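Local coordinates for protein AT-less polyketide synthase (Streptomyces platensis subsp. rosaceus, PDB 4TKT) that probably catalyses carbon-carbon bond formation by decarboxylative condensation during polyketide chain extension, as a ketosynthase domain of the isomigrastatin synthase, at residues 114-119 with 129-134; 121-126 with 261-266; 168-173 with 177-182. One frame throughout, in Å; residues are numbered along the deposited sequence.

Contact 1: 114-119 with 129-134. With SO4 (sulfate ion), chain C.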
# COMPACT_ATOMS: atom_id res chain seq x y z
N GLY A 114 -18.15 3.42 8.55
CA GLY A 114 -19.32 2.78 9.12
C GLY A 114 -19.68 1.48 8.43
O GLY A 114 -20.01 0.49 9.09
N ALA A 115 -19.61 1.48 7.11
CA ALA A 115 -19.95 0.30 6.32
C ALA A 115 -18.97 -0.83 6.61
O ALA A 115 -19.36 -1.99 6.76
CB ALA A 115 -19.97 0.63 4.84
N LEU A 116 -17.69 -0.49 6.69
CA LEU A 116 -16.65 -1.48 6.94
C LEU A 116 -16.84 -2.14 8.31
O LEU A 116 -16.71 -3.35 8.43
CB LEU A 116 -15.26 -0.84 6.86
CG LEU A 116 -14.08 -1.81 6.98
CD1 LEU A 116 -14.19 -2.92 5.96
CD2 LEU A 116 -12.76 -1.07 6.84
N ARG A 117 -17.15 -1.34 9.32
CA ARG A 117 -17.40 -1.88 10.66
C ARG A 117 -18.60 -2.83 10.66
O ARG A 117 -18.54 -3.91 11.25
CB ARG A 117 -17.62 -0.75 11.67
CG ARG A 117 -16.40 0.12 11.90
CD ARG A 117 -16.60 1.07 13.06
NE ARG A 117 -17.70 2.01 12.82
CZ ARG A 117 -17.54 3.25 12.36
NH1 ARG A 117 -16.32 3.71 12.10
NH2 ARG A 117 -18.59 4.02 12.17
N ALA A 118 -19.67 -2.43 10.00
CA ALA A 118 -20.88 -3.25 9.92
C ALA A 118 -20.60 -4.60 9.25
O ALA A 118 -21.03 -5.64 9.74
CB ALA A 118 -21.98 -2.52 9.17
N ALA A 119 -19.87 -4.56 8.14
CA ALA A 119 -19.55 -5.78 7.40
C ALA A 119 -18.65 -6.70 8.21
O ALA A 119 -18.79 -7.92 8.16
CB ALA A 119 -18.89 -5.43 6.07
N GLY A 129 -13.48 -7.98 17.92
CA GLY A 129 -13.29 -6.69 17.27
C GLY A 129 -13.81 -6.69 15.85
O GLY A 129 -14.01 -7.75 15.26
N ASP A 130 -14.04 -5.51 15.30
CA ASP A 130 -14.49 -5.40 13.92
C ASP A 130 -13.31 -5.24 12.97
O ASP A 130 -13.05 -6.12 12.14
CB ASP A 130 -15.48 -4.23 13.77
CG ASP A 130 -15.04 -2.97 14.52
OD1 ASP A 130 -13.81 -2.74 14.62
OD2 ASP A 130 -15.91 -2.22 14.99
N ILE A 131 -12.59 -4.13 13.10
CA ILE A 131 -11.44 -3.83 12.24
C ILE A 131 -10.13 -3.90 13.01
O ILE A 131 -9.97 -3.23 14.03
CB ILE A 131 -11.56 -2.42 11.62
CG1 ILE A 131 -12.92 -2.22 10.96
CG2 ILE A 131 -10.43 -2.18 10.63
CD1 ILE A 131 -13.13 -0.82 10.43
N GLY A 132 -9.19 -4.70 12.51
CA GLY A 132 -7.87 -4.78 13.12
C GLY A 132 -6.84 -3.98 12.34
O GLY A 132 -6.94 -3.85 11.12
N VAL A 133 -5.85 -3.44 13.04
CA VAL A 133 -4.82 -2.65 12.39
C VAL A 133 -3.43 -3.17 12.76
O VAL A 133 -3.04 -3.17 13.92
CB VAL A 133 -4.92 -1.16 12.78
CG1 VAL A 133 -3.90 -0.34 12.00
CG2 VAL A 133 -6.33 -0.64 12.50
N PHE A 134 -2.70 -3.62 11.74
CA PHE A 134 -1.38 -4.21 11.94
C PHE A 134 -0.36 -3.47 11.10
O PHE A 134 -0.33 -3.61 9.87
CB PHE A 134 -1.40 -5.69 11.58
CG PHE A 134 -2.36 -6.50 12.40
CD1 PHE A 134 -3.69 -6.58 12.04
CD2 PHE A 134 -1.93 -7.17 13.53
CE1 PHE A 134 -4.58 -7.31 12.80
CE2 PHE A 134 -2.82 -7.90 14.29
CZ PHE A 134 -4.14 -7.98 13.92
S SO4 C . -21.31 1.74 14.00
O1 SO4 C . -22.45 1.74 14.90
O2 SO4 C . -20.92 3.13 13.72
O3 SO4 C . -21.66 1.07 12.75
O4 SO4 C . -20.19 1.05 14.63
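The guanidinium of R117 and the carboxylate of D130 are the flat groups of this contact, and they lie near each other without pairing. Their planes are turned 51° apart, and R117 NE stays 5.1 Å from D130 OD2. The two side chains extend alongside each other in one direction. It is the aliphatic part of the arginine that meets the acid, with R117 CD 3.9 Å from D130 OD2. Opposite charge may still add a mild attraction.

One face of the R117 guanidinium carries G114 CA, offset toward the rim. A bend at chi3 (-62°) turns the arginine back along its own helix to reach it. At the edge sits a sulfate ion, probably from the crystallisation liquor, with O2 near the guanidinium plane. R117 NH2 donates to sulfate O2 at 2.9 Å, with an angle of 150° at the hydrogen. R117 NE donates to sulfate O4 at 3.2 Å. R117 NH1 is bonded to L173 O, so in this crystal three bonds hold the group, two of them to the sulfate.

The apolar part centres on I131. Its CD1 meets L116 CD2 at 3.6 Å, and these two side chains lie roughly perpendicular. The same I131 CD1 lies 3.7 Å from R117 CG, so the methyl touches both neighbouring helix residues. The backbone turns a corner at D130, whose OD1 accepts a bond from S176 N.

The contact lays helix 113-121 against the start of strand 129-136. L116 also touches L257 of strand 252-260. Beyond the corner, strand 129-136 runs in the ketosynthase sheet between strands 179-182 and 208-214, with I131 bonded to G177 and G132 to L209 through the backbone.

Contact 2: 121-126 with 261-266. With SO4 (sulfate ion), chain C.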
# COMPACT_ATOMS: atom_id res chain seq x y z
N ARG A 121 -18.27 -6.68 11.68
CA ARG A 121 -18.96 -7.09 12.90
C ARG A 121 -19.87 -8.30 12.70
O ARG A 121 -20.05 -9.11 13.61
CB ARG A 121 -19.76 -5.91 13.46
CG ARG A 121 -20.60 -6.22 14.68
CD ARG A 121 -21.16 -4.95 15.30
NE ARG A 121 -21.84 -4.10 14.32
CZ ARG A 121 -21.35 -2.96 13.85
NH1 ARG A 121 -20.16 -2.52 14.26
NH2 ARG A 121 -22.04 -2.25 12.96
N ALA A 122 -20.44 -8.41 11.50
CA ALA A 122 -21.39 -9.48 11.20
C ALA A 122 -20.72 -10.85 11.04
O ALA A 122 -21.40 -11.87 11.01
CB ALA A 122 -22.17 -9.14 9.95
N ARG A 123 -19.40 -10.86 10.93
CA ARG A 123 -18.68 -12.09 10.63
C ARG A 123 -17.97 -12.69 11.84
O ARG A 123 -17.41 -13.79 11.76
CB ARG A 123 -17.67 -11.85 9.51
CG ARG A 123 -18.31 -11.35 8.22
CD ARG A 123 -19.42 -12.28 7.77
NE ARG A 123 -19.82 -12.02 6.39
CZ ARG A 123 -20.78 -12.68 5.75
NH1 ARG A 123 -21.45 -13.64 6.37
NH2 ARG A 123 -21.08 -12.37 4.50
N VAL A 124 -17.99 -11.98 12.96
CA VAL A 124 -17.31 -12.44 14.17
C VAL A 124 -18.23 -12.45 15.38
O VAL A 124 -19.37 -11.99 15.31
CB VAL A 124 -16.08 -11.56 14.48
CG1 VAL A 124 -15.04 -11.68 13.38
CG2 VAL A 124 -16.49 -10.11 14.67
N ALA A 125 -17.73 -12.97 16.50
CA ALA A 125 -18.51 -13.07 17.73
C ALA A 125 -18.85 -11.70 18.31
O ALA A 125 -18.35 -10.68 17.83
CB ALA A 125 -17.76 -13.91 18.76
N GLU A 126 -19.69 -11.70 19.34
CA GLU A 126 -20.20 -10.46 19.92
C GLU A 126 -19.09 -9.54 20.42
O GLU A 126 -19.03 -8.37 20.05
CB GLU A 126 -21.16 -10.77 21.08
N LEU A 261 -11.93 -14.94 2.51
CA LEU A 261 -12.40 -14.98 1.13
C LEU A 261 -13.91 -15.17 1.01
O LEU A 261 -14.56 -14.54 0.18
CB LEU A 261 -11.68 -16.08 0.36
CG LEU A 261 -12.00 -16.18 -1.14
CD1 LEU A 261 -11.81 -14.83 -1.81
CD2 LEU A 261 -11.13 -17.23 -1.79
N ALA A 262 -14.46 -16.05 1.84
CA ALA A 262 -15.90 -16.33 1.82
C ALA A 262 -16.72 -15.08 2.11
O ALA A 262 -17.75 -14.84 1.48
CB ALA A 262 -16.24 -17.43 2.81
N ASP A 263 -16.25 -14.28 3.07
CA ASP A 263 -16.95 -13.07 3.47
C ASP A 263 -16.86 -11.99 2.40
O ASP A 263 -17.82 -11.25 2.17
CB ASP A 263 -16.38 -12.55 4.79
CG ASP A 263 -16.38 -13.60 5.88
OD1 ASP A 263 -16.73 -14.76 5.58
OD2 ASP A 263 -16.01 -13.28 7.03
N ALA A 264 -15.71 -11.89 1.74
CA ALA A 264 -15.53 -10.92 0.67
C ALA A 264 -16.41 -11.27 -0.52
O ALA A 264 -17.07 -10.40 -1.10
CB ALA A 264 -14.07 -10.85 0.25
N VAL A 265 -16.43 -12.55 -0.89
CA VAL A 265 -17.25 -13.02 -2.00
C VAL A 265 -18.73 -12.77 -1.72
O VAL A 265 -19.46 -12.30 -2.59
CB VAL A 265 -17.01 -14.52 -2.28
CG1 VAL A 265 -18.08 -15.07 -3.20
CG2 VAL A 265 -15.63 -14.73 -2.87
N ALA A 266 -19.15 -13.07 -0.49
CA ALA A 266 -20.55 -12.90 -0.10
C ALA A 266 -20.99 -11.44 -0.08
O ALA A 266 -22.17 -11.13 -0.25
CB ALA A 266 -20.80 -13.54 1.26
S SO4 C . -21.31 1.74 14.00
O1 SO4 C . -22.45 1.74 14.90
O2 SO4 C . -20.92 3.13 13.72
O3 SO4 C . -21.66 1.07 12.75
O4 SO4 C . -20.19 1.05 14.63
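R123 lays its aliphatic chain along the carboxylate of D263. The closest approach is R123 CG to D263 OD2, 3.2 Å, and R123 CB follows at 3.3 Å from the same oxygen. The two chains run antiparallel alongside one another. Guanidinium and carboxylate planes are 30° apart, and D263 OD1 lies over one face of the guanidinium. R123 NE is 4.1 Å from D263 OD2, but that oxygen is well out of the guanidinium plane. No N-H points at it, so the attraction is one of charge alone. The outer end of the arginine reaches the next helical turn, where R123 NH2 touches A266 CB at 3.5 Å.

A bend at chi2 (-53°) folds the R123 chain along the helix surface. The firm polar partner of its tip is D267, which forms a salt bridge with R123 NH2. D263 and D267 thus place negative charge at two points along one arginine. An alanine in place of D263 would probably leave the chain of R123 without its carboxylate neighbour and open a gap beside CB and CG of R123, with D267 as the remaining acidic partner.

The backbone of R123 is set by a type I beta turn from R121 to V124. R121 at its start faces another way. Its NH2 gives a weak hydrogen bond to O3 of the sulfate, which R117 NH2 also binds.

On the far side of helix 261-266, A264 packs on A10 and V12 of strand 9-17. The contact lays an exposed turn against a short surface helix. That helix sits in the connection between strands 252-260 and 273-282, at the surface of the thiolase-like ketosynthase fold.

Contact 3: 168-173 with 177-182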
# COMPACT_ATOMS: atom_id res chain seq x y z
N ARG A 168 -3.38 5.37 16.02
CA ARG A 168 -4.08 6.54 15.50
C ARG A 168 -5.04 6.17 14.39
O ARG A 168 -6.10 6.79 14.24
CB ARG A 168 -3.09 7.59 14.99
CG ARG A 168 -2.32 8.26 16.11
CD ARG A 168 -1.73 9.58 15.68
NE ARG A 168 -0.91 10.15 16.74
CZ ARG A 168 -1.39 10.77 17.81
NH1 ARG A 168 -2.70 10.91 17.96
NH2 ARG A 168 -0.56 11.25 18.73
N VAL A 169 -4.69 5.15 13.60
CA VAL A 169 -5.58 4.66 12.57
C VAL A 169 -6.81 4.02 13.22
O VAL A 169 -7.94 4.33 12.85
CB VAL A 169 -4.89 3.63 11.65
CG1 VAL A 169 -5.90 2.97 10.74
CG2 VAL A 169 -3.81 4.32 10.82
N SER A 170 -6.57 3.16 14.20
CA SER A 170 -7.66 2.52 14.94
C SER A 170 -8.59 3.55 15.56
O SER A 170 -9.81 3.42 15.50
CB SER A 170 -7.11 1.60 16.02
OG SER A 170 -6.31 0.57 15.47
N TYR A 171 -7.99 4.58 16.15
CA TYR A 171 -8.75 5.66 16.75
C TYR A 171 -9.60 6.38 15.70
O TYR A 171 -10.79 6.62 15.91
CB TYR A 171 -7.81 6.65 17.44
CG TYR A 171 -8.51 7.82 18.10
CD1 TYR A 171 -9.18 7.65 19.31
CD2 TYR A 171 -8.52 9.07 17.52
CE1 TYR A 171 -9.82 8.71 19.92
CE2 TYR A 171 -9.16 10.14 18.12
CZ TYR A 171 -9.81 9.95 19.32
OH TYR A 171 -10.46 11.00 19.93
N PHE A 172 -8.98 6.69 14.57
CA PHE A 172 -9.66 7.41 13.50
C PHE A 172 -10.79 6.60 12.88
O PHE A 172 -11.86 7.13 12.60
CB PHE A 172 -8.65 7.82 12.42
CG PHE A 172 -9.29 8.32 11.16
CD1 PHE A 172 -9.93 9.55 11.14
CD2 PHE A 172 -9.26 7.56 10.01
CE1 PHE A 172 -10.52 10.02 9.98
CE2 PHE A 172 -9.85 8.02 8.84
CZ PHE A 172 -10.48 9.25 8.83
N LEU A 173 -10.53 5.31 12.67
CA LEU A 173 -11.50 4.42 12.04
C LEU A 173 -12.59 3.98 13.00
O LEU A 173 -13.54 3.30 12.59
CB LEU A 173 -10.80 3.18 11.48
CG LEU A 173 -9.83 3.35 10.32
CD1 LEU A 173 -9.27 1.99 9.92
CD2 LEU A 173 -10.53 4.00 9.15
N GLY A 177 -10.82 -3.77 16.76
CA GLY A 177 -9.99 -4.96 16.67
C GLY A 177 -8.62 -4.72 17.26
O GLY A 177 -8.36 -3.67 17.83
N PRO A 178 -7.72 -5.71 17.14
CA PRO A 178 -6.34 -5.54 17.60
C PRO A 178 -5.65 -4.37 16.90
O PRO A 178 -5.78 -4.20 15.69
CB PRO A 178 -5.68 -6.87 17.22
CG PRO A 178 -6.80 -7.85 17.20
CD PRO A 178 -7.98 -7.09 16.67
N SER A 179 -4.94 -3.55 17.67
CA SER A 179 -4.20 -2.43 17.13
C SER A 179 -2.73 -2.59 17.50
O SER A 179 -2.35 -2.36 18.65
CB SER A 179 -4.75 -1.10 17.65
OG SER A 179 -4.12 0.00 17.02
N VAL A 180 -1.92 -3.00 16.53
CA VAL A 180 -0.56 -3.43 16.81
C VAL A 180 0.46 -2.89 15.80
O VAL A 180 0.25 -2.97 14.59
CB VAL A 180 -0.45 -4.98 16.82
CG1 VAL A 180 0.99 -5.42 16.99
CG2 VAL A 180 -1.31 -5.56 17.93
N THR A 181 1.56 -2.34 16.31
CA THR A 181 2.70 -2.06 15.46
C THR A 181 3.80 -3.07 15.77
O THR A 181 4.16 -3.27 16.93
CB THR A 181 3.24 -0.64 15.67
OG1 THR A 181 2.19 0.31 15.46
CG2 THR A 181 4.37 -0.36 14.67
N VAL A 182 4.31 -3.72 14.73
CA VAL A 182 5.37 -4.70 14.92
C VAL A 182 6.67 -4.26 14.27
O VAL A 182 6.67 -3.63 13.21
CB VAL A 182 4.97 -6.07 14.34
CG1 VAL A 182 3.84 -6.66 15.14
CG2 VAL A 182 4.58 -5.94 12.88
O HOH W 1 -8.02 -1.66 15.48
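S170 and S179 join a helix and the strand that follows it at one margin of the sheet in this thiolase-type fold. The connection from strand 129-136 to the parallel neighbouring strand 179-182 includes helices 142-151 and 163-173; the second leads into 179-182. Strand 179-182 is the outermost on this side within the chain.

The direct contact is small and polar. S170 OG and S179 OG lie 2.7 Å apart, hydroxyl to hydroxyl, at hydrogen-bonding distance. Both CB atoms point toward the other segment, and S179 CB comes within 3.2 Å of S170 OG. With chi1 at -174° the S179 hydroxyl extends away from its own N and across to S170.

Each hydroxyl has a further partner on the same helix. S170 OG is bonded to A166 O, one turn back. S179 OG is bonded to the side-chain oxygen of N167. The pair thus forms part of a small polar network in the seam between helix and strand.

Apolar groups flank this seam. V133 of the neighbouring strand packs against the helix at V169 and S170, while V169 also meets F98 and A102 of helix 93-109. Backbone bonds join V133 to P178 O and to V180 N, and hold strand 179-182 in the sheet. A water extends the polar contact toward the start of segment 177-182. It is 2.8 Å from S170 OG and donates a weak hydrogen bond to G177 O at 3.1 Å.

The three contacts lie on the same part of the ketosynthase. The centres of contacts 1 and 2 are about 10 Å apart, those of 1 and 3 about 11 Å, and those of 2 and 3 about 20 Å. Contact 1 is the middle one and touches both others. It shares the sulfate with contact 2. With contact 3 it shares the sheet, since strands 129-136 and 179-182 are neighbours. Along the chain, contact 1 closes before contact 3 opens. Contact 2 crosses contact 1 and spans contact 3. Together they run from edge strand 179-182, through strand 129-136 and helix 113-121, out to the surface turn 121-126, all within the ketosynthase domain.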